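Local coordinates for protein LysR family transcriptional regulator (Vibrio vulnificus, PDB 5FHK) that probably binds DNA and activates virulence genes as the LysR-type regulator AphB, of which this chain is the regulatory domain, at residues A[114-119]-A[172-177]; A[94-99]-A[121-126]; A[76-81]-A[176-181]. All coordinates share one frame; numbering follows the deposited sequence.

Interaction 1. Residues A[114-119]-A[172-177]; sequences TLINSK and DWSANP
The indole of W173 and the strand residues L115 and N117 form the tightly packed part of this contact. N117 lays its CB over one face of the six-membered ring, 3.5 Å from the centroid and only 7° off the ring normal, a CH-pi contact. With CG set between the backbone N and the carbonyl carbon (chi1 70°), the N117 amide runs alongside the indole in the same direction, its plane turned 34° from the ring, while its OD1 bonds to the backbone of E121. At the ring edge, near its plane, lies the carbonyl of L115, with L115 O 3.3 Å from W173 CZ3; L115 CB touches W173 CE3 beside it. Two antiparallel backbone bonds, I116 N to S174 O and S174 N to I116 O, each 2.9 Å, hold the strands together.

Toward solvent the contact opens out and turns polar. D172 OD2 takes two bonds from S118: one from OG at 2.9 Å on the syn lone pair, the other from the backbone N, which arrives from above the carboxylate plane. K119 NZ in turn donates to S118 OG over 2.7 Å but stays 4.3 Å from D172 OD1, too far for a salt bridge. At the other end, I116 CD1 reaches N176 OD1 where the two side chains cross at about a right angle.

Strand 113-117 is thereby paired with the short segment 173-174, the edge of a three-stranded antiparallel sheet that lies against strand 68-82, where L115 touches L80 and A175 bonds to D78, in the periplasmic-binding-protein-like fold of LysR regulatory domains.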
ATOM      1  N   THR A 114     -16.099   6.036 -14.493  1.00 34.06           N
ATOM      2  CA  THR A 114     -17.333   6.774 -14.760  1.00 33.83           C
ATOM      3  C   THR A 114     -16.977   8.248 -14.855  1.00 34.84           C
ATOM      4  O   THR A 114     -16.711   8.894 -13.838  1.00 37.59           O
ATOM      5  CB  THR A 114     -18.355   6.522 -13.664  1.00 32.70           C
ATOM      6  OG1 THR A 114     -18.484   5.109 -13.478  1.00 29.10           O
ATOM      7  CG2 THR A 114     -19.702   7.141 -14.039  1.00 37.13           C
ATOM      8  N   LEU A 115     -16.982   8.781 -16.074  1.00 32.23           N
ATOM      9  CA  LEU A 115     -16.428  10.093 -16.363  1.00 29.92           C
ATOM     10  C   LEU A 115     -17.511  11.052 -16.821  1.00 32.35           C
ATOM     11  O   LEU A 115     -18.253  10.750 -17.762  1.00 38.06           O
ATOM     12  CB  LEU A 115     -15.345   9.984 -17.436  1.00 26.89           C
ATOM     13  CG  LEU A 115     -14.176   9.121 -16.958  1.00 24.35           C
ATOM     14  CD1 LEU A 115     -13.114   9.075 -18.022  1.00 24.37           C
ATOM     15  CD2 LEU A 115     -13.582   9.686 -15.658  1.00 20.24           C
ATOM     16  N   ILE A 116     -17.577  12.213 -16.169  1.00 28.03           N
ATOM     17  CA  ILE A 116     -18.499  13.284 -16.516  1.00 31.78           C
ATOM     18  C   ILE A 116     -17.685  14.441 -17.081  1.00 32.55           C
ATOM     19  O   ILE A 116     -16.515  14.631 -16.729  1.00 31.38           O
ATOM     20  CB  ILE A 116     -19.342  13.748 -15.306  1.00 34.76           C
ATOM     21  CG1 ILE A 116     -18.512  14.662 -14.390  1.00 35.57           C
ATOM     22  CG2 ILE A 116     -19.863  12.556 -14.516  1.00 35.44           C
ATOM     23  CD1 ILE A 116     -19.332  15.657 -13.562  1.00 38.15           C
ATOM     24  N   ASN A 117     -18.287  15.202 -17.983  1.00 33.28           N
ATOM     25  CA  ASN A 117     -17.616  16.396 -18.487  1.00 34.89           C
ATOM     26  C   ASN A 117     -18.370  17.642 -18.026  1.00 37.77           C
ATOM     27  O   ASN A 117     -19.367  17.558 -17.296  1.00 39.29           O
ATOM     28  CB  ASN A 117     -17.457  16.344 -20.011  1.00 33.70           C
ATOM     29  CG  ASN A 117     -18.770  16.500 -20.758  1.00 36.29           C
ATOM     30  OD1 ASN A 117     -19.848  16.562 -20.159  1.00 37.88           O
ATOM     31  ND2 ASN A 117     -18.684  16.543 -22.088  1.00 36.76           N
ATOM     32  N   SER A 118     -17.882  18.801 -18.481  1.00 39.90           N
ATOM     33  CA  SER A 118     -18.444  20.084 -18.061  1.00 43.97           C
ATOM     34  C   SER A 118     -19.918  20.201 -18.426  1.00 49.25           C
ATOM     35  O   SER A 118     -20.710  20.759 -17.656  1.00 52.55           O
ATOM     36  CB  SER A 118     -17.656  21.230 -18.697  1.00 42.68           C
ATOM     37  OG  SER A 118     -17.636  21.089 -20.111  1.00 42.31           O
ATOM     38  N   LYS A 119     -20.302  19.691 -19.599  1.00 51.78           N
ATOM     39  CA  LYS A 119     -21.671  19.809 -20.094  1.00 54.82           C
ATOM     40  C   LYS A 119     -22.615  18.747 -19.539  1.00 54.65           C
ATOM     41  O   LYS A 119     -23.829  18.848 -19.763  1.00 54.08           O
ATOM     42  CB  LYS A 119     -21.681  19.755 -21.625  1.00 59.39           C
ATOM     43  CG  LYS A 119     -20.961  20.921 -22.280  1.00 63.75           C
ATOM     44  CD  LYS A 119     -19.864  20.453 -23.235  1.00 65.37           C
ATOM     45  CE  LYS A 119     -18.958  21.617 -23.658  1.00 65.18           C
ATOM     46  NZ  LYS A 119     -18.134  22.135 -22.521  1.00 62.80           N
ATOM     47  N   ASP A 172     -11.286  18.368 -19.307  1.00 28.56           N
ATOM     48  CA  ASP A 172     -12.711  18.646 -19.175  1.00 33.50           C
ATOM     49  C   ASP A 172     -13.490  17.470 -18.587  1.00 35.61           C
ATOM     50  O   ASP A 172     -14.693  17.601 -18.358  1.00 38.94           O
ATOM     51  CB  ASP A 172     -13.297  19.035 -20.541  1.00 38.34           C
ATOM     52  CG  ASP A 172     -14.655  19.733 -20.434  1.00 44.14           C
ATOM     53  OD1 ASP A 172     -14.700  20.960 -20.157  1.00 43.18           O
ATOM     54  OD2 ASP A 172     -15.683  19.045 -20.645  1.00 48.80           O
ATOM     55  N   TRP A 173     -12.839  16.339 -18.329  1.00 33.33           N
ATOM     56  CA  TRP A 173     -13.487  15.154 -17.793  1.00 33.12           C
ATOM     57  C   TRP A 173     -12.992  14.851 -16.382  1.00 32.96           C
ATOM     58  O   TRP A 173     -11.832  15.112 -16.038  1.00 33.20           O
ATOM     59  CB  TRP A 173     -13.228  13.938 -18.686  1.00 31.03           C
ATOM     60  CG  TRP A 173     -13.872  14.047 -20.020  1.00 31.75           C
ATOM     61  CD1 TRP A 173     -13.361  14.656 -21.120  1.00 35.47           C
ATOM     62  CD2 TRP A 173     -15.153  13.532 -20.396  1.00 33.85           C
ATOM     63  NE1 TRP A 173     -14.247  14.554 -22.169  1.00 38.93           N
ATOM     64  CE2 TRP A 173     -15.358  13.872 -21.750  1.00 36.68           C
ATOM     65  CE3 TRP A 173     -16.145  12.813 -19.723  1.00 34.40           C
ATOM     66  CZ2 TRP A 173     -16.515  13.517 -22.446  1.00 35.72           C
ATOM     67  CZ3 TRP A 173     -17.296  12.469 -20.414  1.00 36.27           C
ATOM     68  CH2 TRP A 173     -17.473  12.827 -21.761  1.00 36.11           C
ATOM     69  N   SER A 174     -13.875  14.256 -15.582  1.00 29.64           N
ATOM     70  CA  SER A 174     -13.529  13.897 -14.216  1.00 30.95           C
ATOM     71  C   SER A 174     -14.595  12.974 -13.671  1.00 32.52           C
ATOM     72  O   SER A 174     -15.753  13.022 -14.100  1.00 31.96           O
ATOM     73  CB  SER A 174     -13.422  15.126 -13.320  1.00 34.74           C
ATOM     74  OG  SER A 174     -14.694  15.439 -12.766  1.00 39.09           O
ATOM     75  N   ALA A 175     -14.188  12.139 -12.721  1.00 32.56           N
ATOM     76  CA  ALA A 175     -15.138  11.382 -11.927  1.00 33.08           C
ATOM     77  C   ALA A 175     -15.822  12.307 -10.926  1.00 38.86           C
ATOM     78  O   ALA A 175     -15.351  13.415 -10.636  1.00 40.47           O
ATOM     79  CB  ALA A 175     -14.441  10.243 -11.193  1.00 29.52           C
ATOM     80  N   ASN A 176     -16.954  11.854 -10.396  1.00 39.02           N
ATOM     81  CA  ASN A 176     -17.563  12.700  -9.386  1.00 38.73           C
ATOM     82  C   ASN A 176     -16.832  12.526  -8.057  1.00 35.57           C
ATOM     83  O   ASN A 176     -16.318  11.445  -7.758  1.00 33.12           O
ATOM     84  CB  ASN A 176     -19.044  12.369  -9.227  1.00 43.15           C
ATOM     85  CG  ASN A 176     -19.922  13.128 -10.222  1.00 47.60           C
ATOM     86  OD1 ASN A 176     -19.724  14.328 -10.456  1.00 51.24           O
ATOM     87  ND2 ASN A 176     -20.888  12.429 -10.818  1.00 47.31           N
ATOM     88  N   PRO A 177     -16.748  13.585  -7.258  1.00 38.97           N
ATOM     89  CA  PRO A 177     -16.005  13.492  -5.998  1.00 38.56           C
ATOM     90  C   PRO A 177     -16.658  12.501  -5.056  1.00 35.86           C
ATOM     91  O   PRO A 177     -17.878  12.340  -5.033  1.00 32.55           O
ATOM     92  CB  PRO A 177     -16.069  14.917  -5.429  1.00 39.93           C
ATOM     93  CG  PRO A 177     -16.445  15.778  -6.588  1.00 42.44           C
ATOM     94  CD  PRO A 177     -17.326  14.922  -7.453  1.00 41.34           C
TER

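Interaction 2. Residues A[94-99]-A[121-126]; sequences THAEDL and ETVVNV
The imidazole of H95 meets the carboxylate of E121 edge-on, the two planes 38° apart and the side chains coming from opposite directions. E121 OE1 lies in the ring plane at the NE2 corner. E97 CA, from the same segment as the histidine, also lies at the ring edge, and V123 CG2 approaches CE1 obliquely. The edge of the W173 indole stands over one face of the imidazole.

H95 NE2 donates to E121 OE1 over 3.0 Å in an almost straight bond of 175°, reaching the syn side of the oxygen but tilted out of the carboxylate plane. E121 gets there on an extended chain, its CG trans to the backbone N (chi1 -174°). The other ring nitrogen is also occupied: E97 N donates to H95 ND1 at 2.9 Å, from somewhat outside the ring plane. The turn is braced further by D98, whose OD2 accepts the backbone N of both T94 and H95.

Next to the imidazole, A96 CB rests on V123 CB at 4.0 Å. Polar ends lie over apolar carbons on both sides of the contact: the E97 chain bends to bring its carboxylate oxygen OE2 to 3.7 Å from V123 CG1, and N125 ND2 lies 3.6 Å from L99 CB. The OD1 of this asparagine is bound to K106 and to the backbone of D127, so its amide is fixed from outside the two segments.

The loop 94-99 thus lies over the face of strand 122-125 that carries V123 and N125. With ND1 accepting a backbone N-H while NE2 donates, the imidazole is consistent with a neutral ring protonated at NE2, probably polarised by the facing glutamate.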
ATOM      1  N   THR A  94      -9.135  13.376 -27.142  1.00 50.07           N
ATOM      2  CA  THR A  94      -9.828  14.631 -26.910  1.00 50.06           C
ATOM      3  C   THR A  94     -11.300  14.464 -26.542  1.00 47.85           C
ATOM      4  O   THR A  94     -11.929  15.441 -26.129  1.00 48.38           O
ATOM      5  CB  THR A  94      -9.694  15.558 -28.132  1.00 54.10           C
ATOM      6  OG1 THR A  94     -10.560  15.104 -29.180  1.00 60.11           O
ATOM      7  CG2 THR A  94      -8.256  15.572 -28.643  1.00 52.14           C
ATOM      8  N   HIS A  95     -11.853  13.258 -26.628  1.00 43.44           N
ATOM      9  CA  HIS A  95     -13.127  12.933 -26.005  1.00 40.89           C
ATOM     10  C   HIS A  95     -12.964  11.631 -25.225  1.00 40.96           C
ATOM     11  O   HIS A  95     -12.146  10.778 -25.578  1.00 41.81           O
ATOM     12  CB  HIS A  95     -14.250  12.812 -27.049  1.00 42.54           C
ATOM     13  CG  HIS A  95     -15.598  12.553 -26.454  1.00 45.14           C
ATOM     14  ND1 HIS A  95     -16.056  11.283 -26.169  1.00 46.46           N
ATOM     15  CD2 HIS A  95     -16.584  13.401 -26.080  1.00 46.63           C
ATOM     16  CE1 HIS A  95     -17.269  11.359 -25.652  1.00 47.04           C
ATOM     17  NE2 HIS A  95     -17.616  12.632 -25.592  1.00 47.41           N
ATOM     18  N   ALA A  96     -13.742  11.482 -24.152  1.00 39.42           N
ATOM     19  CA  ALA A  96     -13.593  10.314 -23.285  1.00 37.63           C
ATOM     20  C   ALA A  96     -13.873   8.998 -24.001  1.00 37.60           C
ATOM     21  O   ALA A  96     -13.549   7.936 -23.456  1.00 35.06           O
ATOM     22  CB  ALA A  96     -14.508  10.440 -22.066  1.00 38.01           C
ATOM     23  N   GLU A  97     -14.461   9.035 -25.199  1.00 41.20           N
ATOM     24  CA  GLU A  97     -14.669   7.812 -25.958  1.00 45.41           C
ATOM     25  C   GLU A  97     -13.388   7.327 -26.613  1.00 44.98           C
ATOM     26  O   GLU A  97     -13.284   6.141 -26.930  1.00 45.92           O
ATOM     27  CB  GLU A  97     -15.754   8.019 -27.018  1.00 50.90           C
ATOM     28  CG  GLU A  97     -17.173   7.803 -26.491  1.00 53.22           C
ATOM     29  CD  GLU A  97     -17.430   6.364 -26.048  1.00 56.32           C
ATOM     30  OE1 GLU A  97     -16.917   5.428 -26.700  1.00 58.12           O
ATOM     31  OE2 GLU A  97     -18.142   6.169 -25.036  1.00 57.06           O
ATOM     32  N   ASP A  98     -12.408   8.210 -26.798  1.00 43.49           N
ATOM     33  CA  ASP A  98     -11.133   7.814 -27.377  1.00 41.88           C
ATOM     34  C   ASP A  98     -10.304   6.936 -26.448  1.00 41.08           C
ATOM     35  O   ASP A  98      -9.278   6.405 -26.885  1.00 41.92           O
ATOM     36  CB  ASP A  98     -10.339   9.057 -27.768  1.00 42.20           C
ATOM     37  CG  ASP A  98     -11.063   9.920 -28.797  1.00 46.24           C
ATOM     38  OD1 ASP A  98     -11.844   9.371 -29.614  1.00 47.32           O
ATOM     39  OD2 ASP A  98     -10.850  11.153 -28.791  1.00 48.63           O
ATOM     40  N   LEU A  99     -10.727   6.744 -25.193  1.00 38.21           N
ATOM     41  CA  LEU A  99      -9.945   5.919 -24.277  1.00 32.98           C
ATOM     42  C   LEU A  99      -9.787   4.490 -24.792  1.00 35.93           C
ATOM     43  O   LEU A  99      -8.768   3.838 -24.515  1.00 35.22           O
ATOM     44  CB  LEU A  99     -10.580   5.929 -22.893  1.00 26.35           C
ATOM     45  CG  LEU A  99     -10.623   7.310 -22.233  1.00 24.43           C
ATOM     46  CD1 LEU A  99     -11.206   7.202 -20.841  1.00 23.92           C
ATOM     47  CD2 LEU A  99      -9.234   7.901 -22.192  1.00 22.41           C
ATOM     48  N   GLU A 121     -22.263  15.192 -19.985  1.00 46.78           N
ATOM     49  CA  GLU A 121     -22.224  13.882 -20.625  1.00 47.58           C
ATOM     50  C   GLU A 121     -21.447  12.892 -19.764  1.00 46.37           C
ATOM     51  O   GLU A 121     -20.450  13.247 -19.130  1.00 44.52           O
ATOM     52  CB  GLU A 121     -21.587  13.976 -22.014  1.00 49.62           C
ATOM     53  CG  GLU A 121     -21.634  12.665 -22.808  1.00 52.66           C
ATOM     54  CD  GLU A 121     -20.775  12.674 -24.076  1.00 54.95           C
ATOM     55  OE1 GLU A 121     -20.172  13.731 -24.390  1.00 55.35           O
ATOM     56  OE2 GLU A 121     -20.716  11.616 -24.759  1.00 54.96           O
ATOM     57  N   THR A 122     -21.902  11.639 -19.752  1.00 47.11           N
ATOM     58  CA  THR A 122     -21.323  10.587 -18.920  1.00 44.20           C
ATOM     59  C   THR A 122     -20.849   9.446 -19.807  1.00 43.10           C
ATOM     60  O   THR A 122     -21.631   8.894 -20.589  1.00 43.77           O
ATOM     61  CB  THR A 122     -22.337  10.078 -17.894  1.00 44.28           C
ATOM     62  OG1 THR A 122     -22.403  10.992 -16.794  1.00 45.32           O
ATOM     63  CG2 THR A 122     -21.969   8.678 -17.388  1.00 41.51           C
ATOM     64  N   VAL A 123     -19.581   9.081 -19.667  1.00 40.41           N
ATOM     65  CA  VAL A 123     -18.993   7.964 -20.389  1.00 39.58           C
ATOM     66  C   VAL A 123     -18.465   6.961 -19.368  1.00 37.18           C
ATOM     67  O   VAL A 123     -17.796   7.351 -18.404  1.00 37.11           O
ATOM     68  CB  VAL A 123     -17.881   8.452 -21.336  1.00 38.66           C
ATOM     69  CG1 VAL A 123     -16.962   7.303 -21.730  1.00 40.92           C
ATOM     70  CG2 VAL A 123     -18.497   9.109 -22.573  1.00 37.35           C
ATOM     71  N   VAL A 124     -18.768   5.674 -19.572  1.00 36.80           N
ATOM     72  CA  VAL A 124     -18.305   4.591 -18.705  1.00 37.84           C
ATOM     73  C   VAL A 124     -17.273   3.771 -19.468  1.00 39.84           C
ATOM     74  O   VAL A 124     -17.531   3.347 -20.600  1.00 41.91           O
ATOM     75  CB  VAL A 124     -19.476   3.705 -18.236  1.00 39.89           C
ATOM     76  CG1 VAL A 124     -18.970   2.603 -17.316  1.00 40.44           C
ATOM     77  CG2 VAL A 124     -20.507   4.553 -17.510  1.00 39.85           C
ATOM     78  N   ASN A 125     -16.099   3.555 -18.866  1.00 37.08           N
ATOM     79  CA  ASN A 125     -15.061   2.732 -19.482  1.00 34.66           C
ATOM     80  C   ASN A 125     -14.851   1.453 -18.684  1.00 34.45           C
ATOM     81  O   ASN A 125     -14.463   1.499 -17.510  1.00 35.74           O
ATOM     82  CB  ASN A 125     -13.739   3.476 -19.610  1.00 32.20           C
ATOM     83  CG  ASN A 125     -12.714   2.685 -20.393  1.00 31.67           C
ATOM     84  OD1 ASN A 125     -12.157   1.698 -19.882  1.00 33.64           O
ATOM     85  ND2 ASN A 125     -12.452   3.101 -21.634  1.00 27.62           N
ATOM     86  N   VAL A 126     -15.056   0.321 -19.349  1.00 33.97           N
ATOM     87  CA  VAL A 126     -14.957  -1.002 -18.760  1.00 38.19           C
ATOM     88  C   VAL A 126     -13.878  -1.842 -19.435  1.00 42.48           C
ATOM     89  O   VAL A 126     -13.782  -3.044 -19.177  1.00 44.01           O
ATOM     90  CB  VAL A 126     -16.321  -1.723 -18.801  1.00 39.31           C
ATOM     91  CG1 VAL A 126     -17.367  -0.936 -18.032  1.00 37.70           C
ATOM     92  CG2 VAL A 126     -16.765  -1.920 -20.229  1.00 41.40           C
TER

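Interaction 3. Residues A[76-81]-A[176-181]; sequences VKDILV and NPRDIY
R178 and D78 form a two-point salt bridge in which the guanidinium presents NE and NH2 side-on, one nitrogen to each carboxylate oxygen. R178 NH2 donates to D78 OD1 at 2.8 Å along a nearly straight path of 172°, with the oxygen in the guanidinium plane. The second bond, R178 NE to D78 OD2 at 3.0 Å, is more bent at 139°; it uses the syn lone pair of OD2, which stands somewhat out of the guanidinium plane. The carboxylate and guanidinium planes are markedly twisted against each other. The arginine reaches D78 on an extended chain from an unusual chi1 of 32°, which sets CG beside V76, where V76 CG1 and R178 CG touch at 3.5 Å.

The backbone polar groups of V76 and R178 satisfy one another: V76 N donates to R178 O and R178 N to V76 O, both at 3.0 Å, making an antiparallel hydrogen-bonded pair. Strands 68-82 and 178-185, which meet here, are the two crossover strands that connect the subdomains of a LysR-type regulatory domain, and the centre of the contact lies about 7 Å from the centre of the chain, consistent with a place at the hinge between subdomains. V76 O has a further neighbour in P177 CA at 3.3 Å, a bent CA-H...O approach. Beyond V76 the strands part company: D78 takes its backbone partner from A175, while K77 pairs with D154, whose OD1 also receives a weak bond from K77 N.

Apolar side chains also lie close by. I180 CD1 comes within 3.9 Å of V76 N, and P153, on strand 149-153, touches the side chains of V76, D78 and R178.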
ATOM      1  N   VAL A  76     -12.117  13.703  -2.131  1.00 26.40           N
ATOM      2  CA  VAL A  76     -11.160  13.365  -3.163  1.00 29.40           C
ATOM      3  C   VAL A  76     -11.895  13.366  -4.493  1.00 31.52           C
ATOM      4  O   VAL A  76     -13.104  13.119  -4.557  1.00 34.54           O
ATOM      5  CB  VAL A  76     -10.497  11.997  -2.869  1.00 31.67           C
ATOM      6  CG1 VAL A  76     -11.423  10.852  -3.197  1.00 34.62           C
ATOM      7  CG2 VAL A  76      -9.223  11.859  -3.626  1.00 33.69           C
ATOM      8  N   LYS A  77     -11.166  13.668  -5.560  1.00 34.77           N
ATOM      9  CA  LYS A  77     -11.716  13.596  -6.906  1.00 38.04           C
ATOM     10  C   LYS A  77     -10.714  12.901  -7.817  1.00 35.33           C
ATOM     11  O   LYS A  77      -9.535  13.258  -7.834  1.00 33.23           O
ATOM     12  CB  LYS A  77     -12.058  14.988  -7.445  1.00 42.04           C
ATOM     13  CG  LYS A  77     -12.552  14.965  -8.884  1.00 45.72           C
ATOM     14  CD  LYS A  77     -12.958  16.351  -9.367  1.00 48.64           C
ATOM     15  CE  LYS A  77     -12.035  16.856 -10.453  1.00 51.84           C
ATOM     16  NZ  LYS A  77     -11.024  17.782  -9.887  1.00 53.42           N
ATOM     17  N   ASP A  78     -11.186  11.922  -8.574  1.00 27.15           N
ATOM     18  CA  ASP A  78     -10.329  11.149  -9.457  1.00 25.29           C
ATOM     19  C   ASP A  78     -10.233  11.804 -10.832  1.00 24.70           C
ATOM     20  O   ASP A  78     -11.234  12.263 -11.386  1.00 26.22           O
ATOM     21  CB  ASP A  78     -10.856   9.725  -9.579  1.00 24.59           C
ATOM     22  CG  ASP A  78     -11.266   9.140  -8.229  1.00 27.19           C
ATOM     23  OD1 ASP A  78     -10.467   9.213  -7.267  1.00 26.33           O
ATOM     24  OD2 ASP A  78     -12.411   8.648  -8.117  1.00 29.67           O
ATOM     25  N   ILE A  79      -9.012  11.835 -11.376  1.00 25.08           N
ATOM     26  CA  ILE A  79      -8.708  12.519 -12.625  1.00 23.84           C
ATOM     27  C   ILE A  79      -7.827  11.610 -13.464  1.00 25.49           C
ATOM     28  O   ILE A  79      -7.119  10.741 -12.949  1.00 27.50           O
ATOM     29  CB  ILE A  79      -7.992  13.863 -12.402  1.00 22.05           C
ATOM     30  CG1 ILE A  79      -6.647  13.617 -11.732  1.00 21.52           C
ATOM     31  CG2 ILE A  79      -8.838  14.804 -11.502  1.00 19.01           C
ATOM     32  CD1 ILE A  79      -5.912  14.884 -11.435  1.00 24.71           C
ATOM     33  N   LEU A  80      -7.851  11.845 -14.765  1.00 22.71           N
ATOM     34  CA  LEU A  80      -7.076  11.052 -15.710  1.00 21.77           C
ATOM     35  C   LEU A  80      -5.707  11.686 -15.881  1.00 22.81           C
ATOM     36  O   LEU A  80      -5.614  12.908 -16.028  1.00 26.60           O
ATOM     37  CB  LEU A  80      -7.806  10.980 -17.048  1.00 20.79           C
ATOM     38  CG  LEU A  80      -9.178  10.290 -17.029  1.00 22.30           C
ATOM     39  CD1 LEU A  80      -9.950  10.545 -18.346  1.00 24.15           C
ATOM     40  CD2 LEU A  80      -9.029   8.796 -16.777  1.00 22.80           C
ATOM     41  N   VAL A  81      -4.648  10.863 -15.827  1.00 17.86           N
ATOM     42  CA  VAL A  81      -3.276  11.326 -16.029  1.00 18.55           C
ATOM     43  C   VAL A  81      -2.458  10.297 -16.810  1.00 19.00           C
ATOM     44  O   VAL A  81      -2.854   9.142 -16.973  1.00 18.16           O
ATOM     45  CB  VAL A  81      -2.539  11.659 -14.702  1.00 16.63           C
ATOM     46  CG1 VAL A  81      -3.196  12.827 -14.006  1.00 19.29           C
ATOM     47  CG2 VAL A  81      -2.490  10.428 -13.752  1.00 15.54           C
ATOM     48  N   ASN A 176     -16.954  11.854 -10.396  1.00 39.02           N
ATOM     49  CA  ASN A 176     -17.563  12.700  -9.386  1.00 38.73           C
ATOM     50  C   ASN A 176     -16.832  12.526  -8.057  1.00 35.57           C
ATOM     51  O   ASN A 176     -16.318  11.445  -7.758  1.00 33.12           O
ATOM     52  CB  ASN A 176     -19.044  12.369  -9.227  1.00 43.15           C
ATOM     53  CG  ASN A 176     -19.922  13.128 -10.222  1.00 47.60           C
ATOM     54  OD1 ASN A 176     -19.724  14.328 -10.456  1.00 51.24           O
ATOM     55  ND2 ASN A 176     -20.888  12.429 -10.818  1.00 47.31           N
ATOM     56  N   PRO A 177     -16.748  13.585  -7.258  1.00 38.97           N
ATOM     57  CA  PRO A 177     -16.005  13.492  -5.998  1.00 38.56           C
ATOM     58  C   PRO A 177     -16.658  12.501  -5.056  1.00 35.86           C
ATOM     59  O   PRO A 177     -17.878  12.340  -5.033  1.00 32.55           O
ATOM     60  CB  PRO A 177     -16.069  14.917  -5.429  1.00 39.93           C
ATOM     61  CG  PRO A 177     -16.445  15.778  -6.588  1.00 42.44           C
ATOM     62  CD  PRO A 177     -17.326  14.922  -7.453  1.00 41.34           C
ATOM     63  N   ARG A 178     -15.826  11.832  -4.282  1.00 36.67           N
ATOM     64  CA  ARG A 178     -16.289  11.014  -3.181  1.00 38.81           C
ATOM     65  C   ARG A 178     -15.780  11.633  -1.886  1.00 39.56           C
ATOM     66  O   ARG A 178     -14.648  12.128  -1.821  1.00 41.68           O
ATOM     67  CB  ARG A 178     -15.833   9.551  -3.347  1.00 39.44           C
ATOM     68  CG  ARG A 178     -14.505   9.374  -4.054  1.00 37.80           C
ATOM     69  CD  ARG A 178     -14.258   7.959  -4.658  1.00 38.42           C
ATOM     70  NE  ARG A 178     -12.900   7.918  -5.211  1.00 41.54           N
ATOM     71  CZ  ARG A 178     -11.935   7.066  -4.846  1.00 42.29           C
ATOM     72  NH1 ARG A 178     -12.160   6.093  -3.963  1.00 42.29           N
ATOM     73  NH2 ARG A 178     -10.738   7.165  -5.401  1.00 39.70           N
ATOM     74  N   ASP A 179     -16.629  11.646  -0.867  1.00 41.29           N
ATOM     75  CA  ASP A 179     -16.257  12.259   0.397  1.00 39.45           C
ATOM     76  C   ASP A 179     -15.671  11.224   1.342  1.00 36.16           C
ATOM     77  O   ASP A 179     -15.870  10.015   1.194  1.00 36.66           O
ATOM     78  CB  ASP A 179     -17.462  12.936   1.034  1.00 44.74           C
ATOM     79  CG  ASP A 179     -17.929  14.131   0.240  1.00 49.32           C
ATOM     80  OD1 ASP A 179     -17.111  14.668  -0.543  1.00 50.86           O
ATOM     81  OD2 ASP A 179     -19.101  14.531   0.402  1.00 50.35           O
ATOM     82  N   ILE A 180     -14.917  11.711   2.315  1.00 30.39           N
ATOM     83  CA  ILE A 180     -14.386  10.866   3.363  1.00 27.72           C
ATOM     84  C   ILE A 180     -15.073  11.264   4.659  1.00 29.04           C
ATOM     85  O   ILE A 180     -15.147  12.448   5.000  1.00 28.47           O
ATOM     86  CB  ILE A 180     -12.857  10.972   3.462  1.00 24.01           C
ATOM     87  CG1 ILE A 180     -12.198  10.419   2.182  1.00 23.72           C
ATOM     88  CG2 ILE A 180     -12.370  10.170   4.634  1.00 20.76           C
ATOM     89  CD1 ILE A 180     -12.085  11.426   1.073  1.00 25.15           C
ATOM     90  N   TYR A 181     -15.596  10.283   5.363  1.00 29.94           N
ATOM     91  CA  TYR A 181     -16.315  10.554   6.587  1.00 27.77           C
ATOM     92  C   TYR A 181     -15.570   9.937   7.748  1.00 25.08           C
ATOM     93  O   TYR A 181     -14.763   9.016   7.580  1.00 22.39           O
ATOM     94  CB  TYR A 181     -17.737  10.002   6.540  1.00 29.21           C
ATOM     95  CG  TYR A 181     -18.633  10.716   5.568  1.00 31.93           C
ATOM     96  CD1 TYR A 181     -18.598  10.404   4.222  1.00 29.65           C
ATOM     97  CD2 TYR A 181     -19.519  11.702   5.998  1.00 34.37           C
ATOM     98  CE1 TYR A 181     -19.405  11.048   3.334  1.00 32.29           C
ATOM     99  CE2 TYR A 181     -20.340  12.357   5.103  1.00 35.66           C
ATOM    100  CZ  TYR A 181     -20.279  12.023   3.774  1.00 35.89           C
ATOM    101  OH  TYR A 181     -21.085  12.656   2.851  1.00 38.46           O
TER

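How the interactions relate
Interaction 1 lies between the other two, with its centre about 10 Å from the centre of each, while the centres of interactions 2 and 3 are about 17 Å apart. To interaction 2 it is joined through the small sheet, where L115 N lies 2.9 Å from V123 O, a probable hydrogen bond, and through W173, whose CE2 is 3.5 Å from A96 CB. To interaction 3 it is joined along the chain by N176 and P177, and by A175 N, 3.2 Å from D78 O. Segment 172-177 therefore leads from the small sheet into the strands that cross between the subdomains. In relatives, effectors bind between the subdomains; interaction 3 lies on the linking strands.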